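Local coordinates for protein glycerophosphoryl diester phosphodiesterase (Parabacteroides distasonis, PDB 3MZ2) that probably hydrolyses glycerophosphodiesters, releasing an alcohol and glycerol 3-phosphate, as a TIM-barrel member of the glycerophosphodiester phosphodiesterase family, at residues F64-L70 with I136-V142; V75-F79 with I119-A125; I151-E157 with N177-M181. One frame throughout, in Å; residues are numbered along the deposited sequence.

Contact 1. Residues F64-L70 with I136-V142; sequences FEIDPRL and ILDKKDV
The Lys140 side chain crosses over Pro68 O and Arg69 and ends on Asp67, at the C-terminal end of strand 135-137, beside the break at Asp67 in the parallel strand 63-70 of a TIM barrel. In the conformer described, one of two modelled, CB sits 3.3 Å from Pro68 O; CG lies over one face of the Arg69 guanidinium, with CB above the same plane but offset toward the rim. CD packs on Arg69 NH2, CE turns toward the Asp67 carboxylate, and NZ closes a salt bridge of 2.8 Å to Asp67 OD1, approached on the anti side and well out of the carboxylate plane. Bends at chi2 (-78°) and chi4 (-61°) bring NZ round to this carboxylate. A weak second salt bridge from NZ to Asp138 OD2 completes a three-residue network, and Asp67 OD2 is held by Asn48. A sulfate, probably from the crystallisation liquor, lies about 4 Å from the Asp67 side chain, consistent with an anion-binding pocket at this barrel mouth. The strands themselves are joined by a ladder: Ile136 N to Phe64 O, Ile66 N to Ile136 O, and a nearly straight Asp138 N to Ile66 O bond of 3.0 Å. Further on, Asp141 OD1 takes Leu70 N at 3.0 Å through its syn lone pair, and one water links Pro68 O with Lys140 N and Val142 N. The Arg69 guanidinium is anchored mainly elsewhere, on Phe79 O, His80 O and Asp82, and Glu65 OE1 accepts from Arg38 N. Beneath the ladder Ile66 CD1 meets Leu137 CD2 at 3.7 Å. Ile66 also touches Phe53 of helix 50-59, Leu137 and Val142 rest on Thr147 of helix 144-153, and Pro68 and Leu70 reach Ile76 of strand 76-78.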
loop_
_atom_site.group_PDB
_atom_site.type_symbol
_atom_site.label_atom_id
_atom_site.label_comp_id
_atom_site.label_asym_id
_atom_site.label_seq_id
_atom_site.Cartn_x
_atom_site.Cartn_y
_atom_site.Cartn_z
ATOM N N PHE A 64 -6.239 -15.553 -11.422
ATOM C CA PHE A 64 -5.510 -15.529 -10.144
ATOM C C PHE A 64 -4.978 -14.130 -9.841
ATOM O O PHE A 64 -4.196 -13.586 -10.592
ATOM C CB PHE A 64 -4.363 -16.562 -10.164
ATOM C CG PHE A 64 -4.854 -17.984 -10.358
ATOM C CD1 PHE A 64 -5.514 -18.603 -9.339
ATOM C CD2 PHE A 64 -4.753 -18.622 -11.549
ATOM C CE1 PHE A 64 -5.992 -19.906 -9.480
ATOM C CE2 PHE A 64 -5.254 -19.920 -11.715
ATOM C CZ PHE A 64 -5.917 -20.547 -10.672
ATOM N N GLU A 65 -5.355 -13.632 -8.678
ATOM C CA GLU A 65 -4.877 -12.362 -8.161
ATOM C C GLU A 65 -3.677 -12.707 -7.281
ATOM O O GLU A 65 -3.770 -13.578 -6.429
ATOM C CB GLU A 65 -5.996 -11.737 -7.339
ATOM C CG GLU A 65 -5.610 -10.380 -6.813
ATOM C CD GLU A 65 -5.048 -10.368 -5.419
ATOM O OE1 GLU A 65 -4.994 -11.406 -4.734
ATOM O OE2 GLU A 65 -4.659 -9.251 -5.006
ATOM N N ILE A 66 -2.523 -12.093 -7.531
ATOM C CA ILE A 66 -1.285 -12.487 -6.890
ATOM C C ILE A 66 -0.540 -11.262 -6.356
ATOM O O ILE A 66 -0.845 -10.101 -6.722
ATOM C CB ILE A 66 -0.419 -13.342 -7.878
ATOM C CG1 ILE A 66 -0.062 -12.550 -9.133
ATOM C CG2 ILE A 66 -1.201 -14.619 -8.257
ATOM C CD1 ILE A 66 0.830 -13.274 -10.179
ATOM N N ASP A 67 0.459 -11.531 -5.513
ATOM C CA ASP A 67 1.170 -10.519 -4.735
ATOM C C ASP A 67 2.674 -10.446 -5.075
ATOM O O ASP A 67 3.494 -11.084 -4.409
ATOM C CB ASP A 67 1.011 -10.822 -3.220
ATOM C CG ASP A 67 -0.443 -10.840 -2.784
ATOM O OD1 ASP A 67 -1.063 -9.758 -2.881
ATOM O OD2 ASP A 67 -0.935 -11.897 -2.355
ATOM N N PRO A 68 3.047 -9.660 -6.105
ATOM C CA PRO A 68 4.455 -9.491 -6.465
ATOM C C PRO A 68 5.184 -8.591 -5.476
ATOM O O PRO A 68 4.661 -7.557 -5.057
ATOM C CB PRO A 68 4.424 -8.849 -7.864
ATOM C CG PRO A 68 3.019 -8.634 -8.213
ATOM C CD PRO A 68 2.161 -8.912 -7.005
ATOM N N ARG A 69 6.362 -9.027 -5.057
ATOM C CA ARG A 69 7.208 -8.230 -4.198
ATOM C C ARG A 69 8.678 -8.621 -4.396
ATOM O O ARG A 69 9.012 -9.617 -5.029
ATOM C CB ARG A 69 6.823 -8.352 -2.710
ATOM C CG ARG A 69 7.022 -9.701 -2.121
ATOM C CD ARG A 69 6.977 -9.711 -0.581
ATOM N NE ARG A 69 5.753 -9.127 0.020
ATOM C CZ ARG A 69 5.713 -7.963 0.651
ATOM N NH1 ARG A 69 6.782 -7.184 0.716
ATOM N NH2 ARG A 69 4.561 -7.553 1.160
ATOM N N LEU A 70 9.537 -7.814 -3.830
ATOM C CA LEU A 70 10.960 -7.844 -4.144
ATOM C C LEU A 70 11.840 -8.566 -3.122
ATOM O O LEU A 70 11.681 -8.426 -1.911
ATOM C CB LEU A 70 11.465 -6.401 -4.285
ATOM C CG LEU A 70 10.962 -5.563 -5.433
ATOM C CD1 LEU A 70 11.440 -4.090 -5.304
ATOM C CD2 LEU A 70 11.394 -6.203 -6.761
ATOM N N ILE A 136 -3.592 -11.388 -12.168
ATOM C CA ILE A 136 -3.989 -10.046 -11.798
ATOM C C ILE A 136 -3.050 -9.573 -10.689
ATOM O O ILE A 136 -3.006 -10.169 -9.603
ATOM C CB ILE A 136 -5.458 -9.981 -11.341
ATOM C CG1 ILE A 136 -6.354 -10.605 -12.418
ATOM C CG2 ILE A 136 -5.821 -8.466 -11.053
ATOM C CD1 ILE A 136 -7.896 -10.728 -12.028
ATOM N N LEU A 137 -2.237 -8.572 -10.993
ATOM C CA LEU A 137 -1.162 -8.144 -10.107
ATOM C C LEU A 137 -1.637 -7.100 -9.096
ATOM O O LEU A 137 -2.002 -5.956 -9.449
ATOM C CB LEU A 137 0.029 -7.557 -10.873
ATOM C CG LEU A 137 0.615 -8.443 -11.992
ATOM C CD1 LEU A 137 1.913 -7.800 -12.563
ATOM C CD2 LEU A 137 0.860 -9.889 -11.560
ATOM N N ASP A 138 -1.538 -7.452 -7.823
ATOM C CA ASP A 138 -1.742 -6.463 -6.769
ATOM C C ASP A 138 -0.412 -5.682 -6.622
ATOM O O ASP A 138 0.568 -5.950 -7.324
ATOM C CB ASP A 138 -2.172 -7.175 -5.480
ATOM C CG ASP A 138 -2.823 -6.239 -4.463
ATOM O OD1 ASP A 138 -3.111 -5.070 -4.793
ATOM O OD2 ASP A 138 -3.054 -6.711 -3.329
ATOM N N LYS A 139 -0.392 -4.663 -5.793
ATOM C CA LYS A 139 0.756 -3.795 -5.601
ATOM C C LYS A 139 1.276 -4.019 -4.195
ATOM O O LYS A 139 0.485 -3.842 -3.248
ATOM C CB LYS A 139 0.274 -2.329 -5.762
ATOM C CG LYS A 139 1.206 -1.219 -5.214
ATOM C CD LYS A 139 0.697 0.167 -5.627
ATOM C CE LYS A 139 1.769 1.252 -5.555
ATOM N NZ LYS A 139 1.434 2.384 -6.480
ATOM N N LYS A 140 2.562 -4.372 -4.074
ATOM C CA LYS A 140 3.276 -4.337 -2.810
ATOM C C LYS A 140 4.417 -3.328 -2.969
ATOM O O LYS A 140 4.180 -2.125 -2.928
ATOM C CB LYS A 140 3.783 -5.742 -2.420
ATOM C CG LYS A 140 2.692 -6.825 -2.341
ATOM C CD LYS A 140 1.875 -6.738 -1.063
ATOM C CE LYS A 140 0.659 -7.624 -1.144
ATOM N NZ LYS A 140 -0.215 -7.206 -2.269
ATOM N N ASP A 141 5.654 -3.791 -3.188
ATOM C CA ASP A 141 6.782 -2.873 -3.291
ATOM C C ASP A 141 7.469 -2.818 -4.681
ATOM O O ASP A 141 8.561 -2.228 -4.789
ATOM C CB ASP A 141 7.831 -3.166 -2.175
ATOM C CG ASP A 141 8.469 -4.533 -2.281
ATOM O OD1 ASP A 141 8.118 -5.303 -3.182
ATOM O OD2 ASP A 141 9.343 -4.835 -1.437
ATOM N N VAL A 142 6.897 -3.453 -5.716
ATOM C CA VAL A 142 7.458 -3.297 -7.064
ATOM C C VAL A 142 7.033 -1.928 -7.611
ATOM O O VAL A 142 5.846 -1.612 -7.586
ATOM C CB VAL A 142 7.029 -4.416 -8.063
ATOM C CG1 VAL A 142 7.668 -4.161 -9.434
ATOM C CG2 VAL A 142 7.440 -5.798 -7.500
HETATM O O HOH W 1 4.311 -5.014 -6.074
HETATM O O HOH W 2 9.578 -7.251 -0.451
#

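Contact 2. Residues V75-F79 with I119-A125; sequences VIVLF and IPTLEEA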
loop_
_atom_site.group_PDB
_atom_site.type_symbol
_atom_site.label_atom_id
_atom_site.label_comp_id
_atom_site.label_asym_id
_atom_site.label_seq_id
_atom_site.Cartn_x
_atom_site.Cartn_y
_atom_site.Cartn_z
ATOM N N VAL A 75 14.663 -9.438 -7.362
ATOM C CA VAL A 75 13.879 -10.419 -8.068
ATOM C C VAL A 75 12.441 -10.253 -7.573
ATOM O O VAL A 75 12.215 -10.086 -6.379
ATOM C CB VAL A 75 14.409 -11.822 -7.816
ATOM C CG1 VAL A 75 13.525 -12.895 -8.501
ATOM C CG2 VAL A 75 15.867 -11.902 -8.313
ATOM N N ILE A 76 11.489 -10.270 -8.500
ATOM C CA ILE A 76 10.081 -10.254 -8.127
ATOM C C ILE A 76 9.569 -11.683 -7.859
ATOM O O ILE A 76 9.574 -12.556 -8.756
ATOM C CB ILE A 76 9.184 -9.583 -9.201
ATOM C CG1 ILE A 76 9.685 -8.193 -9.553
ATOM C CG2 ILE A 76 7.708 -9.532 -8.726
ATOM C CD1 ILE A 76 9.079 -7.700 -10.826
ATOM N N VAL A 77 9.121 -11.896 -6.610
ATOM C CA VAL A 77 8.515 -13.155 -6.184
ATOM C C VAL A 77 7.056 -12.927 -5.773
ATOM O O VAL A 77 6.629 -11.800 -5.651
ATOM C CB VAL A 77 9.322 -13.798 -5.023
ATOM C CG1 VAL A 77 10.734 -14.136 -5.445
ATOM C CG2 VAL A 77 9.365 -12.883 -3.781
ATOM N N LEU A 78 6.282 -14.009 -5.606
ATOM C CA LEU A 78 4.891 -13.908 -5.180
ATOM C C LEU A 78 4.852 -14.271 -3.706
ATOM O O LEU A 78 5.178 -15.403 -3.369
ATOM C CB LEU A 78 4.024 -14.901 -5.942
ATOM C CG LEU A 78 4.105 -14.776 -7.459
ATOM C CD1 LEU A 78 3.110 -15.688 -8.153
ATOM C CD2 LEU A 78 3.943 -13.365 -7.931
ATOM N N PHE A 79 4.432 -13.333 -2.871
ATOM C CA PHE A 79 4.371 -13.528 -1.442
ATOM C C PHE A 79 3.626 -12.326 -0.840
ATOM O O PHE A 79 4.045 -11.179 -1.043
ATOM C CB PHE A 79 5.796 -13.613 -0.839
ATOM C CG PHE A 79 5.817 -14.220 0.522
ATOM C CD1 PHE A 79 5.861 -15.603 0.668
ATOM C CD2 PHE A 79 5.747 -13.426 1.654
ATOM C CE1 PHE A 79 5.841 -16.173 1.905
ATOM C CE2 PHE A 79 5.714 -14.011 2.896
ATOM C CZ PHE A 79 5.779 -15.378 3.013
ATOM N N ILE A 119 8.491 -20.553 -2.675
ATOM C CA ILE A 119 8.101 -19.242 -3.155
ATOM C C ILE A 119 8.453 -19.148 -4.645
ATOM O O ILE A 119 9.607 -19.341 -5.002
ATOM C CB ILE A 119 8.798 -18.102 -2.365
ATOM C CG1 ILE A 119 8.410 -18.185 -0.891
ATOM C CG2 ILE A 119 8.469 -16.693 -2.967
ATOM C CD1 ILE A 119 9.356 -17.400 0.014
ATOM N N PRO A 120 7.455 -18.847 -5.494
ATOM C CA PRO A 120 7.707 -18.763 -6.948
ATOM C C PRO A 120 8.068 -17.352 -7.385
ATOM O O PRO A 120 7.718 -16.386 -6.715
ATOM C CB PRO A 120 6.359 -19.103 -7.556
ATOM C CG PRO A 120 5.374 -18.564 -6.590
ATOM C CD PRO A 120 6.002 -18.766 -5.207
ATOM N N THR A 121 8.758 -17.232 -8.520
ATOM C CA THR A 121 8.933 -15.911 -9.116
ATOM C C THR A 121 7.691 -15.516 -9.903
ATOM O O THR A 121 6.939 -16.378 -10.390
ATOM C CB THR A 121 10.127 -15.838 -10.081
ATOM O OG1 THR A 121 9.893 -16.711 -11.172
ATOM C CG2 THR A 121 11.460 -16.125 -9.386
ATOM N N LEU A 122 7.478 -14.224 -10.062
ATOM C CA LEU A 122 6.476 -13.711 -10.968
ATOM C C LEU A 122 6.709 -14.191 -12.388
ATOM O O LEU A 122 5.761 -14.577 -13.085
ATOM C CB LEU A 122 6.369 -12.164 -10.902
ATOM C CG LEU A 122 5.435 -11.558 -11.948
ATOM C CD1 LEU A 122 3.970 -12.044 -11.766
ATOM C CD2 LEU A 122 5.536 -10.025 -11.967
ATOM N N GLU A 123 7.970 -14.217 -12.821
ATOM C CA GLU A 123 8.289 -14.707 -14.146
ATOM C C GLU A 123 7.808 -16.137 -14.381
ATOM O O GLU A 123 7.225 -16.452 -15.424
ATOM C CB GLU A 123 9.797 -14.644 -14.364
ATOM C CG GLU A 123 10.222 -15.020 -15.778
ATOM C CD GLU A 123 9.683 -14.060 -16.834
ATOM O OE1 GLU A 123 9.314 -12.917 -16.491
ATOM O OE2 GLU A 123 9.641 -14.454 -18.027
ATOM N N GLU A 124 8.066 -17.025 -13.423
ATOM C CA GLU A 124 7.598 -18.420 -13.549
ATOM C C GLU A 124 6.082 -18.469 -13.686
ATOM O O GLU A 124 5.555 -19.263 -14.489
ATOM C CB GLU A 124 8.016 -19.277 -12.350
ATOM C CG GLU A 124 7.387 -20.673 -12.310
ATOM C CD GLU A 124 7.748 -21.421 -11.046
ATOM O OE1 GLU A 124 8.197 -20.766 -10.081
ATOM O OE2 GLU A 124 7.591 -22.657 -11.028
ATOM N N ALA A 125 5.374 -17.613 -12.927
ATOM C CA ALA A 125 3.937 -17.613 -12.968
ATOM C C ALA A 125 3.404 -17.105 -14.305
ATOM O O ALA A 125 2.453 -17.672 -14.867
ATOM C CB ALA A 125 3.378 -16.762 -11.796
HETATM O O HOH W 3 10.102 -12.670 -11.498
#
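The Phe79 ring is met obliquely by Ile119, whose CG1 comes within 3.9 Å of ring atom CD1 with its own CD1 close behind, while Thr87 and Val94 also touch this aromatic side chain. A second flat group, the Ile76 carbonyl, receives Leu122 N from above its plane at 3.0 Å, and its oxygen also accepts a hydrogen bond from a water, which in turn accepts one from Glu123 N. The Pro120 carbonyl is used differently, with Leu78 N facing it almost head-on at 3.0 Å. These two backbone bonds flank a single bridge, Val77 with Thr121, which ties the short strand 76-78 to the start of helix 122-129. Thr121 is the N-cap of that helix: with OG1 placed between the backbone N and the carbonyl carbon (chi1 63°), it accepts Glu124 N at 2.9 Å. Leu78 fills the angle between strand and helix. Its CB and CD1 lie on Pro120 CG, CD1 also reaches Ala125 CB at 3.8 Å, and CD2 packs on Leu122 CB. On the same face Ile76 and Leu122 lie side by side, CG2 against CB at 3.7 Å; on the other, Ile119 CG2 packs on Val77 CB. Helix 50-59 adds Phe53 against Leu78 and Met50 against Pro120 and Ala125. Chemically, the contact is an apolar seam stitched by main-chain bonds, in which the first N-H groups of the helix find acceptors in a strand carbonyl, a water and a threonine hydroxyl; the helix start would probably polarise the Ile76 carbonyl further.

Contact 3. Residues I151-E157 with N177-M181; sequences ITDMQAE and NPNFM
Asn177 ND2 is gripped from two directions, giving one N-H to Glu157 OE2 at 2.8 Å and the other to Thr152 OG1 at 2.9 Å, both acceptors lying near the amide plane. The asparagine stands at the head of an Asx turn inside a type I beta turn, Asn177 to Phe180: its OD1 accepts Asn179 N, and Phe180 N bonds back to Asn177 O. The turn leads from helix 167-176 into strand 182-185 of the barrel, and its partner is the end of helix 144-153, closed by a Schellman motif at Gln155. With CG anti to the backbone N (chi1 -177°), the Asn177 amide is carried across to that helix end, whereas Glu157, bent at chi2 (96°), brings OE2 up to it with its carboxylate nearly perpendicular (86°) to the amide. Thr152 OG1 is bonded to Ala148 O as well, which fixes its rotation. ND2 thus serves the link and OD1 the turn; a leucine here would probably leave Glu157 OE2 and Thr152 OG1 without their shared donor and Asn179 N without its acceptor, freeing the turn to shift. Beneath the polar group lies the Phe180 ring. Asn177 CB sits over one face, offset toward the rim, Ile151 CG2 comes to the edge at 3.7 Å from CE1, and Thr152 OG1 stands obliquely 3.4 Å from CZ. Ile162 of strand 160-164 touches both Phe180 and Ile151. Farther along, a single water donates to Glu157 O at 2.8 Å and accepts Met181 N at 2.9 Å.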
loop_
_atom_site.group_PDB
_atom_site.type_symbol
_atom_site.label_atom_id
_atom_site.label_comp_id
_atom_site.label_asym_id
_atom_site.label_seq_id
_atom_site.Cartn_x
_atom_site.Cartn_y
_atom_site.Cartn_z
ATOM N N ILE A 151 5.484 -6.244 -18.105
ATOM C CA ILE A 151 4.345 -6.761 -18.897
ATOM C C ILE A 151 4.509 -6.399 -20.403
ATOM O O ILE A 151 4.309 -7.243 -21.303
ATOM C CB ILE A 151 3.006 -6.228 -18.380
ATOM C CG1 ILE A 151 2.784 -6.741 -16.959
ATOM C CG2 ILE A 151 1.849 -6.686 -19.264
ATOM C CD1 ILE A 151 1.575 -6.043 -16.211
ATOM N N THR A 152 4.920 -5.152 -20.677
ATOM C CA THR A 152 5.102 -4.681 -22.019
ATOM C C THR A 152 6.221 -5.432 -22.721
ATOM O O THR A 152 6.064 -5.897 -23.856
ATOM C CB THR A 152 5.342 -3.176 -22.094
ATOM O OG1 THR A 152 4.248 -2.524 -21.447
ATOM C CG2 THR A 152 5.426 -2.671 -23.578
ATOM N N ASP A 153 7.367 -5.546 -22.043
ATOM C CA ASP A 153 8.559 -6.192 -22.651
ATOM C C ASP A 153 8.279 -7.666 -22.986
ATOM O O ASP A 153 8.805 -8.203 -23.960
ATOM C CB ASP A 153 9.762 -6.174 -21.703
ATOM C CG ASP A 153 10.377 -4.755 -21.478
ATOM O OD1 ASP A 153 9.968 -3.744 -22.092
ATOM O OD2 ASP A 153 11.296 -4.689 -20.640
HETATM N N MSE A 154 7.428 -8.302 -22.187
HETATM C CA MSE A 154 7.100 -9.735 -22.287
HETATM C C MSE A 154 5.922 -9.978 -23.232
HETATM O O MSE A 154 5.559 -11.143 -23.486
HETATM C CB MSE A 154 6.722 -10.316 -20.909
HETATM C CG MSE A 154 7.858 -10.341 -19.903
HETATM SE SE MSE A 154 7.425 -11.316 -18.295
HETATM C CE MSE A 154 7.333 -13.125 -19.051
ATOM N N GLN A 155 5.316 -8.893 -23.726
ATOM C CA GLN A 155 4.104 -8.968 -24.573
ATOM C C GLN A 155 3.045 -9.780 -23.848
ATOM O O GLN A 155 2.309 -10.516 -24.473
ATOM C CB GLN A 155 4.423 -9.474 -25.992
ATOM C CG GLN A 155 5.576 -8.678 -26.638
ATOM C CD GLN A 155 5.995 -9.174 -28.036
ATOM O OE1 GLN A 155 7.073 -8.850 -28.509
ATOM N NE2 GLN A 155 5.141 -9.891 -28.688
ATOM N N ALA A 156 2.901 -9.537 -22.543
ATOM C CA ALA A 156 2.018 -10.316 -21.653
ATOM C C ALA A 156 0.688 -9.617 -21.393
ATOM O O ALA A 156 -0.084 -10.029 -20.548
ATOM C CB ALA A 156 2.743 -10.623 -20.279
ATOM N N GLU A 157 0.414 -8.539 -22.119
ATOM C CA GLU A 157 -0.876 -7.829 -21.933
ATOM C C GLU A 157 -2.126 -8.667 -22.008
ATOM O O GLU A 157 -3.101 -8.354 -21.292
ATOM C CB GLU A 157 -1.031 -6.674 -22.894
ATOM C CG GLU A 157 0.144 -5.644 -22.894
ATOM C CD GLU A 157 1.183 -5.881 -23.986
ATOM O OE1 GLU A 157 1.446 -7.054 -24.359
ATOM O OE2 GLU A 157 1.765 -4.878 -24.480
ATOM N N ASN A 177 1.074 2.227 -21.788
ATOM C CA ASN A 177 0.733 1.152 -22.727
ATOM C C ASN A 177 -0.786 0.975 -22.787
ATOM O O ASN A 177 -1.411 0.395 -21.888
ATOM C CB ASN A 177 1.407 -0.149 -22.327
ATOM C CG ASN A 177 1.137 -1.290 -23.317
ATOM O OD1 ASN A 177 0.315 -1.184 -24.216
ATOM N ND2 ASN A 177 1.840 -2.379 -23.126
ATOM N N PRO A 178 -1.403 1.483 -23.869
ATOM C CA PRO A 178 -2.876 1.418 -23.912
ATOM C C PRO A 178 -3.493 0.066 -24.156
ATOM O O PRO A 178 -4.724 -0.049 -24.244
ATOM C CB PRO A 178 -3.221 2.358 -25.087
ATOM C CG PRO A 178 -2.037 2.278 -25.953
ATOM C CD PRO A 178 -0.875 2.259 -25.004
ATOM N N ASN A 179 -2.667 -0.962 -24.302
ATOM C CA ASN A 179 -3.143 -2.325 -24.399
ATOM C C ASN A 179 -3.270 -2.994 -23.034
ATOM O O ASN A 179 -3.699 -4.131 -22.943
ATOM C CB ASN A 179 -2.222 -3.124 -25.311
ATOM C CG ASN A 179 -2.328 -2.689 -26.784
ATOM O OD1 ASN A 179 -3.408 -2.313 -27.266
ATOM N ND2 ASN A 179 -1.212 -2.634 -27.453
ATOM N N PHE A 180 -2.921 -2.304 -21.950
ATOM C CA PHE A 180 -3.110 -2.908 -20.636
ATOM C C PHE A 180 -4.600 -3.070 -20.284
ATOM O O PHE A 180 -5.454 -2.228 -20.630
ATOM C CB PHE A 180 -2.505 -2.047 -19.552
ATOM C CG PHE A 180 -0.993 -2.021 -19.470
ATOM C CD1 PHE A 180 -0.200 -3.145 -19.708
ATOM C CD2 PHE A 180 -0.371 -0.861 -19.028
ATOM C CE1 PHE A 180 1.193 -3.058 -19.619
ATOM C CE2 PHE A 180 0.991 -0.778 -18.897
ATOM C CZ PHE A 180 1.768 -1.865 -19.169
HETATM N N MSE A 181 -4.896 -4.129 -19.550
HETATM C CA MSE A 181 -6.229 -4.374 -18.997
HETATM C C MSE A 181 -6.152 -4.226 -17.491
HETATM O O MSE A 181 -5.183 -4.694 -16.894
HETATM C CB MSE A 181 -6.686 -5.754 -19.401
HETATM C CG MSE A 181 -8.011 -6.267 -18.918
HETATM SE SE MSE A 181 -9.435 -5.659 -20.107
HETATM C CE MSE A 181 -10.794 -5.458 -18.749
HETATM O O HOH W 4 -2.913 -6.239 -19.524
#

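Contact 2 is nested along the chain within the loop closed by contact 1, and contact 3 follows in series. Contacts 1 and 2, with centres 9 Å apart, share one sheet: strand 76-78 pairs antiparallel with strand 63-70, outside the run of eight parallel barrel strands, and Ile66 CD1 packs on Leu122 CD1 where the two contacts meet. Contact 3 lies about 16 Å from the centre of contact 1 and 18 Å from that of contact 2. Helix 144-153, which follows strand 135-137, connects the first and third, with Leu137 touching Ile151. Contact 1 is at the C-terminal ends of its strands, where TIM barrels carry their active sites; contact 3 lies toward the opposite end.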